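Side-chain contacts in ribonuclease T2 (Homo sapiens, PDB 3T0O), which cleaves single-stranded RNA, preferentially between purine and uridine residues, and so supplies RNA fragments that TLR8 senses in the innate immune response: residues N124-K129 and A149-V154; D143-L148 and P156-L161. All coordinates share one frame; numbering follows the deposited sequence.

In the fold
Helix 141-152 takes part in both contacts. Through its last turn it meets helix 123-129 in contact 1, and through its middle it lies against the start of strand 157-161, part of the antiparallel sheet, in contact 2. Contact 1 is small and superficial, made by two valines and a tyrosine; the glycan touches the following residues, Gly153 and Val154. Contact 2 is mostly buried and covers about twice the area; its apolar core of Phe144, Leu148, Pro156 and Ile158 is bordered by a lysine that reaches the strand backbone through water. The two patches touch where Val126 CG1 lies 3.5 Å from Leu148 CD2, and Leu127 packs on both Phe144 and Leu148.

Contact 1 of 2, residues N124-K129 and A149-V154. With NAG (2-acetamido-2-deoxy-beta-D-glucopyranose), chain C.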
loop_
_atom_site.group_PDB
_atom_site.type_symbol
_atom_site.label_atom_id
_atom_site.label_comp_id
_atom_site.label_asym_id
_atom_site.label_seq_id
_atom_site.Cartn_x
_atom_site.Cartn_y
_atom_site.Cartn_z
ATOM N N ASN A 124 -1.355 -10.453 2.580
ATOM C CA ASN A 124 -1.186 -11.564 1.682
ATOM C C ASN A 124 -1.638 -12.896 2.299
ATOM O O ASN A 124 -2.402 -13.642 1.639
ATOM C CB ASN A 124 0.230 -11.645 1.249
ATOM C CG ASN A 124 0.520 -10.609 0.246
ATOM O OD1 ASN A 124 0.013 -10.730 -0.874
ATOM N ND2 ASN A 124 1.370 -9.633 0.588
ATOM N N SER A 125 -1.224 -13.174 3.521
ATOM C CA SER A 125 -1.635 -14.452 4.135
ATOM C C SER A 125 -3.107 -14.412 4.439
ATOM O O SER A 125 -3.747 -15.446 4.315
ATOM C CB SER A 125 -0.857 -14.746 5.415
ATOM O OG SER A 125 0.476 -14.966 5.036
ATOM N N VAL A 126 -3.614 -13.266 4.840
ATOM C CA VAL A 126 -5.030 -13.142 5.166
ATOM C C VAL A 126 -5.904 -13.523 3.991
ATOM O O VAL A 126 -6.828 -14.374 4.121
ATOM C CB VAL A 126 -5.303 -11.760 5.648
ATOM C CG1 VAL A 126 -6.749 -11.425 5.676
ATOM C CG2 VAL A 126 -4.674 -11.622 7.019
ATOM N N LEU A 127 -5.562 -12.942 2.816
ATOM C CA LEU A 127 -6.389 -13.212 1.665
ATOM C C LEU A 127 -6.310 -14.685 1.306
ATOM O O LEU A 127 -7.337 -15.322 1.009
ATOM C CB LEU A 127 -5.908 -12.330 0.471
ATOM C CG LEU A 127 -6.383 -10.906 0.671
ATOM C CD1 LEU A 127 -5.596 -10.076 -0.433
ATOM C CD2 LEU A 127 -7.868 -10.687 0.512
ATOM N N LEU A 128 -5.080 -15.219 1.256
ATOM C CA LEU A 128 -4.949 -16.613 0.831
ATOM C C LEU A 128 -5.655 -17.555 1.758
ATOM O O LEU A 128 -6.258 -18.507 1.270
ATOM C CB LEU A 128 -3.479 -16.986 0.670
ATOM C CG LEU A 128 -2.851 -16.259 -0.504
ATOM C CD1 LEU A 128 -1.307 -16.431 -0.416
ATOM C CD2 LEU A 128 -3.461 -16.698 -1.859
ATOM N N LYS A 129 -5.601 -17.298 3.070
ATOM C CA LYS A 129 -6.293 -18.171 4.030
ATOM C C LYS A 129 -7.784 -18.129 3.837
ATOM O O LYS A 129 -8.481 -19.145 4.123
ATOM C CB LYS A 129 -5.931 -17.707 5.452
ATOM C CG LYS A 129 -6.602 -18.576 6.451
ATOM C CD LYS A 129 -5.987 -18.376 7.765
ATOM C CE LYS A 129 -6.657 -19.306 8.743
ATOM N NZ LYS A 129 -5.943 -19.161 9.999
ATOM N N ALA A 149 -12.959 -7.145 6.546
ATOM C CA ALA A 149 -13.563 -6.596 7.734
ATOM C C ALA A 149 -13.640 -7.566 8.871
ATOM O O ALA A 149 -13.471 -7.179 10.034
ATOM C CB ALA A 149 -14.939 -6.036 7.355
ATOM N N ARG A 150 -13.896 -8.826 8.577
ATOM C CA ARG A 150 -13.950 -9.833 9.671
ATOM C C ARG A 150 -12.567 -10.021 10.258
ATOM O O ARG A 150 -12.404 -10.040 11.475
ATOM C CB ARG A 150 -14.500 -11.141 9.144
ATOM C CG ARG A 150 -14.304 -12.339 10.065
ATOM C CD ARG A 150 -15.432 -12.587 10.929
ATOM N NE ARG A 150 -15.104 -13.695 11.794
ATOM C CZ ARG A 150 -15.974 -14.619 12.207
ATOM N NH1 ARG A 150 -17.248 -14.597 11.799
ATOM N NH2 ARG A 150 -15.550 -15.595 13.014
ATOM N N VAL A 151 -11.574 -10.163 9.413
ATOM C CA VAL A 151 -10.205 -10.442 9.934
ATOM C C VAL A 151 -9.615 -9.261 10.662
ATOM O O VAL A 151 -9.126 -9.408 11.780
ATOM C CB VAL A 151 -9.284 -10.864 8.803
ATOM C CG1 VAL A 151 -7.798 -10.917 9.283
ATOM C CG2 VAL A 151 -9.734 -12.256 8.288
ATOM N N TYR A 152 -9.710 -8.066 10.058
ATOM C CA TYR A 152 -9.107 -6.910 10.713
ATOM C C TYR A 152 -9.995 -6.153 11.674
ATOM O O TYR A 152 -9.505 -5.311 12.434
ATOM C CB TYR A 152 -8.612 -5.931 9.639
ATOM C CG TYR A 152 -7.474 -6.504 8.862
ATOM C CD1 TYR A 152 -6.322 -6.903 9.495
ATOM C CD2 TYR A 152 -7.561 -6.691 7.525
ATOM C CE1 TYR A 152 -5.241 -7.450 8.744
ATOM C CE2 TYR A 152 -6.495 -7.221 6.764
ATOM C CZ TYR A 152 -5.372 -7.609 7.392
ATOM O OH TYR A 152 -4.342 -8.090 6.638
ATOM N N GLY A 153 -11.284 -6.449 11.660
ATOM C CA GLY A 153 -12.180 -5.792 12.608
ATOM C C GLY A 153 -12.489 -4.349 12.265
ATOM O O GLY A 153 -13.130 -3.662 13.087
ATOM N N VAL A 154 -12.111 -3.926 11.067
ATOM C CA VAL A 154 -12.329 -2.596 10.594
ATOM C C VAL A 154 -12.605 -2.685 9.109
ATOM O O VAL A 154 -12.222 -3.646 8.468
ATOM C CB VAL A 154 -11.095 -1.676 10.822
ATOM C CG1 VAL A 154 -10.810 -1.468 12.301
ATOM C CG2 VAL A 154 -9.831 -2.220 10.113
HETATM C C1 NAG C . -15.511 -0.351 12.492
HETATM C C2 NAG C . -15.516 -1.057 13.848
HETATM C C3 NAG C . -16.373 -2.350 13.825
HETATM C C4 NAG C . -17.706 -2.163 13.100
HETATM C C5 NAG C . -17.400 -1.569 11.730
HETATM C C6 NAG C . -18.570 -1.466 10.762
HETATM C C7 NAG C . -13.510 -0.557 15.144
HETATM C C8 NAG C . -12.131 -0.937 15.591
HETATM N N2 NAG C . -14.165 -1.353 14.299
HETATM O O3 NAG C . -16.588 -2.832 15.132
HETATM O O4 NAG C . -18.444 -3.370 13.012
HETATM O O5 NAG C . -16.831 -0.289 11.973
HETATM O O6 NAG C . -19.533 -0.598 11.301
HETATM O O7 NAG C . -14.037 0.479 15.582
#
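Val126 of helix 123-129 faces the last turn of helix 141-152 and meets Val151 and Tyr152 there, one methyl group turned chiefly to each. Its CG1 comes tip to tip with Val151 CG1 at 3.8 Å. The two valines have the same first torsion, with CG1 trans to the backbone N (chi1 165° for Val126 and 170° for Val151), and their branches reach toward each other between the helices. The second methyl, Val126 CG2, lies 3.6 Å from Tyr152 OH and 4.1 Å from Tyr152 CZ. It approaches the phenol end of the ring obliquely, while Val151 CG1, from the same helix as the tyrosine, sits 4.2 Å above the centre of one ring face. Val126 CG2 is also 3.9 Å from Val151 CG1, so the three side chains form one small apolar cluster. This is a helix-helix contact at the surface of the alpha/beta fold of the RNase T2 family, joining two helices that follow one another in the chain. The Tyr152 side chain does not set out toward helix 123-129, but its length brings the hydroxyl there. The OH hydrogen-bonds to the carbonyl oxygen of Leu121, at the end of helix 107-121, which helps hold the ring's far end beside Val126. Leu177 and Leu186 of the sheet also touch the tyrosine side chain. Beyond Tyr152 the chain leaves the helix at Gly153, which has a positive phi. Gly153 O then accepts a hydrogen bond from N2 of the N-acetylglucosamine, 2.8 Å long and nearly straight at 169°. The sugar's acetyl methyl C8 rests 3.6 Å from Val154 CG1, and Val154 also touches Asn188, a glycosylated asparagine.

Contact 2 of 2, residues D143-L148 and P156-L161; sequences DFKDAL and PKIQCL
Ile158 points its CD1 methyl into helix 141-152, 3.8 Å from Phe144 CB and 3.6 Å from Lys145 CB. In this alpha/beta fold the helix packs against the first residues of strand 157-161, an element of the antiparallel sheet, after a short connection. Lys145 closes the border of the patch: its aliphatic chain runs past the isoleucine methyl, with CE 3.7 Å from Ile158 CD1. Pro156, just ahead of the strand, sets its ring atom CG 3.9 Å from Leu148 CB, one helical turn on from Phe144. Around this apolar centre, Phe144 packs edge-to-face with Tyr224 and touches Ile172, while Leu148 also touches Leu123 of helix 123-129. On the strand, Ile158 is fixed by backbone hydrogen bonding with Cys217, whose sulfur is disulfide-bonded to Cys160. A bend about CG-CD of Lys145 (chi3 -81°) turns the ammonium toward the strand backbone, where two waters bridge the two segments. One accepts from Lys145 NZ at 3.0 Å and from Ile158 N at 2.9 Å; the other accepts from NZ and donates a weak bond to Ile158 O, 3.4 Å from that water's oxygen.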
loop_
_atom_site.group_PDB
_atom_site.type_symbol
_atom_site.label_atom_id
_atom_site.label_comp_id
_atom_site.label_asym_id
_atom_site.label_seq_id
_atom_site.Cartn_x
_atom_site.Cartn_y
_atom_site.Cartn_z
ATOM N N ASP A 143 -16.523 -9.899 -1.505
ATOM C CA ASP A 143 -15.667 -10.996 -0.993
ATOM C C ASP A 143 -14.478 -10.423 -0.257
ATOM O O ASP A 143 -14.127 -10.890 0.864
ATOM C CB ASP A 143 -15.159 -11.874 -2.142
ATOM C CG ASP A 143 -16.271 -12.603 -2.840
ATOM O OD1 ASP A 143 -17.352 -12.897 -2.212
ATOM O OD2 ASP A 143 -16.073 -12.918 -4.038
ATOM N N PHE A 144 -13.857 -9.406 -0.840
ATOM C CA PHE A 144 -12.737 -8.776 -0.226
ATOM C C PHE A 144 -13.196 -7.952 0.969
ATOM O O PHE A 144 -12.654 -8.045 2.019
ATOM C CB PHE A 144 -12.084 -7.835 -1.202
ATOM C CG PHE A 144 -11.305 -8.525 -2.227
ATOM C CD1 PHE A 144 -9.929 -8.697 -2.071
ATOM C CD2 PHE A 144 -11.930 -8.937 -3.434
ATOM C CE1 PHE A 144 -9.237 -9.322 -3.061
ATOM C CE2 PHE A 144 -11.211 -9.549 -4.437
ATOM C CZ PHE A 144 -9.840 -9.752 -4.227
ATOM N N LYS A 145 -14.217 -7.111 0.771
ATOM C CA LYS A 145 -14.560 -6.202 1.847
ATOM C C LYS A 145 -15.023 -6.926 3.084
ATOM O O LYS A 145 -14.572 -6.623 4.220
ATOM C CB LYS A 145 -15.590 -5.187 1.344
ATOM C CG LYS A 145 -15.486 -3.935 2.143
ATOM C CD LYS A 145 -16.370 -2.846 1.569
ATOM C CE LYS A 145 -15.677 -2.181 0.385
ATOM N NZ LYS A 145 -16.500 -1.072 -0.205
ATOM N N ASP A 146 -15.867 -7.910 2.917
ATOM C CA ASP A 146 -16.465 -8.536 4.083
ATOM C C ASP A 146 -15.444 -9.407 4.767
ATOM O O ASP A 146 -15.377 -9.428 6.000
ATOM C CB ASP A 146 -17.710 -9.312 3.706
ATOM C CG ASP A 146 -18.820 -8.414 3.248
ATOM O OD1 ASP A 146 -18.790 -7.185 3.523
ATOM O OD2 ASP A 146 -19.731 -8.927 2.598
ATOM N N ALA A 147 -14.632 -10.089 4.009
ATOM C CA ALA A 147 -13.643 -10.969 4.631
ATOM C C ALA A 147 -12.535 -10.149 5.323
ATOM O O ALA A 147 -12.151 -10.516 6.440
ATOM C CB ALA A 147 -13.131 -11.941 3.621
ATOM N N LEU A 148 -12.041 -9.078 4.700
ATOM C CA LEU A 148 -11.099 -8.225 5.390
ATOM C C LEU A 148 -11.690 -7.527 6.598
ATOM O O LEU A 148 -11.039 -7.375 7.635
ATOM C CB LEU A 148 -10.452 -7.245 4.428
ATOM C CG LEU A 148 -9.756 -8.069 3.364
ATOM C CD1 LEU A 148 -9.177 -7.020 2.441
ATOM C CD2 LEU A 148 -8.614 -9.031 3.836
ATOM N N PRO A 156 -12.007 -1.897 5.360
ATOM C CA PRO A 156 -10.917 -1.403 4.509
ATOM C C PRO A 156 -11.539 -0.541 3.426
ATOM O O PRO A 156 -12.755 -0.648 3.159
ATOM C CB PRO A 156 -10.361 -2.670 3.902
ATOM C CG PRO A 156 -11.565 -3.530 3.750
ATOM C CD PRO A 156 -12.428 -3.250 4.984
ATOM N N LYS A 157 -10.695 0.259 2.757
ATOM C CA LYS A 157 -11.108 0.857 1.523
ATOM C C LYS A 157 -10.458 0.015 0.440
ATOM O O LYS A 157 -9.292 -0.394 0.519
ATOM C CB LYS A 157 -10.559 2.287 1.425
ATOM C CG LYS A 157 -11.040 3.185 2.511
ATOM C CD LYS A 157 -10.667 4.662 2.175
ATOM N N ILE A 158 -11.220 -0.264 -0.586
ATOM C CA ILE A 158 -10.740 -1.120 -1.640
ATOM C C ILE A 158 -10.894 -0.380 -2.965
ATOM O O ILE A 158 -11.992 0.108 -3.291
ATOM C CB ILE A 158 -11.529 -2.375 -1.693
ATOM C CG1 ILE A 158 -11.542 -3.149 -0.360
ATOM C CG2 ILE A 158 -10.996 -3.321 -2.838
ATOM C CD1 ILE A 158 -12.624 -4.126 -0.324
ATOM N N GLN A 159 -9.772 -0.247 -3.703
ATOM C CA GLN A 159 -9.769 0.621 -4.842
ATOM C C GLN A 159 -9.374 -0.196 -6.085
ATOM O O GLN A 159 -8.642 -1.167 -5.980
ATOM C CB GLN A 159 -8.750 1.755 -4.739
ATOM C CG GLN A 159 -9.204 2.663 -3.610
ATOM C CD GLN A 159 -8.124 3.388 -3.044
ATOM O OE1 GLN A 159 -7.122 2.803 -2.636
ATOM N NE2 GLN A 159 -8.325 4.703 -2.903
ATOM N N CYS A 160 -9.925 0.240 -7.206
ATOM C CA CYS A 160 -9.901 -0.534 -8.460
ATOM C C CYS A 160 -9.503 0.376 -9.603
ATOM O O CYS A 160 -9.767 1.586 -9.584
ATOM C CB CYS A 160 -11.287 -1.080 -8.807
ATOM S SG CYS A 160 -11.740 -2.557 -7.902
ATOM N N LEU A 161 -8.967 -0.255 -10.645
ATOM C CA LEU A 161 -8.923 0.427 -11.972
ATOM C C LEU A 161 -10.171 0.111 -12.702
ATOM O O LEU A 161 -10.639 -0.975 -12.678
ATOM C CB LEU A 161 -7.688 -0.016 -12.772
ATOM C CG LEU A 161 -6.450 0.496 -12.025
ATOM C CD1 LEU A 161 -5.334 0.078 -13.002
ATOM C CD2 LEU A 161 -6.371 2.021 -11.801
HETATM O O HOH W 1 -14.006 0.560 -0.407
HETATM O O HOH W 2 -15.203 -0.709 -2.610
#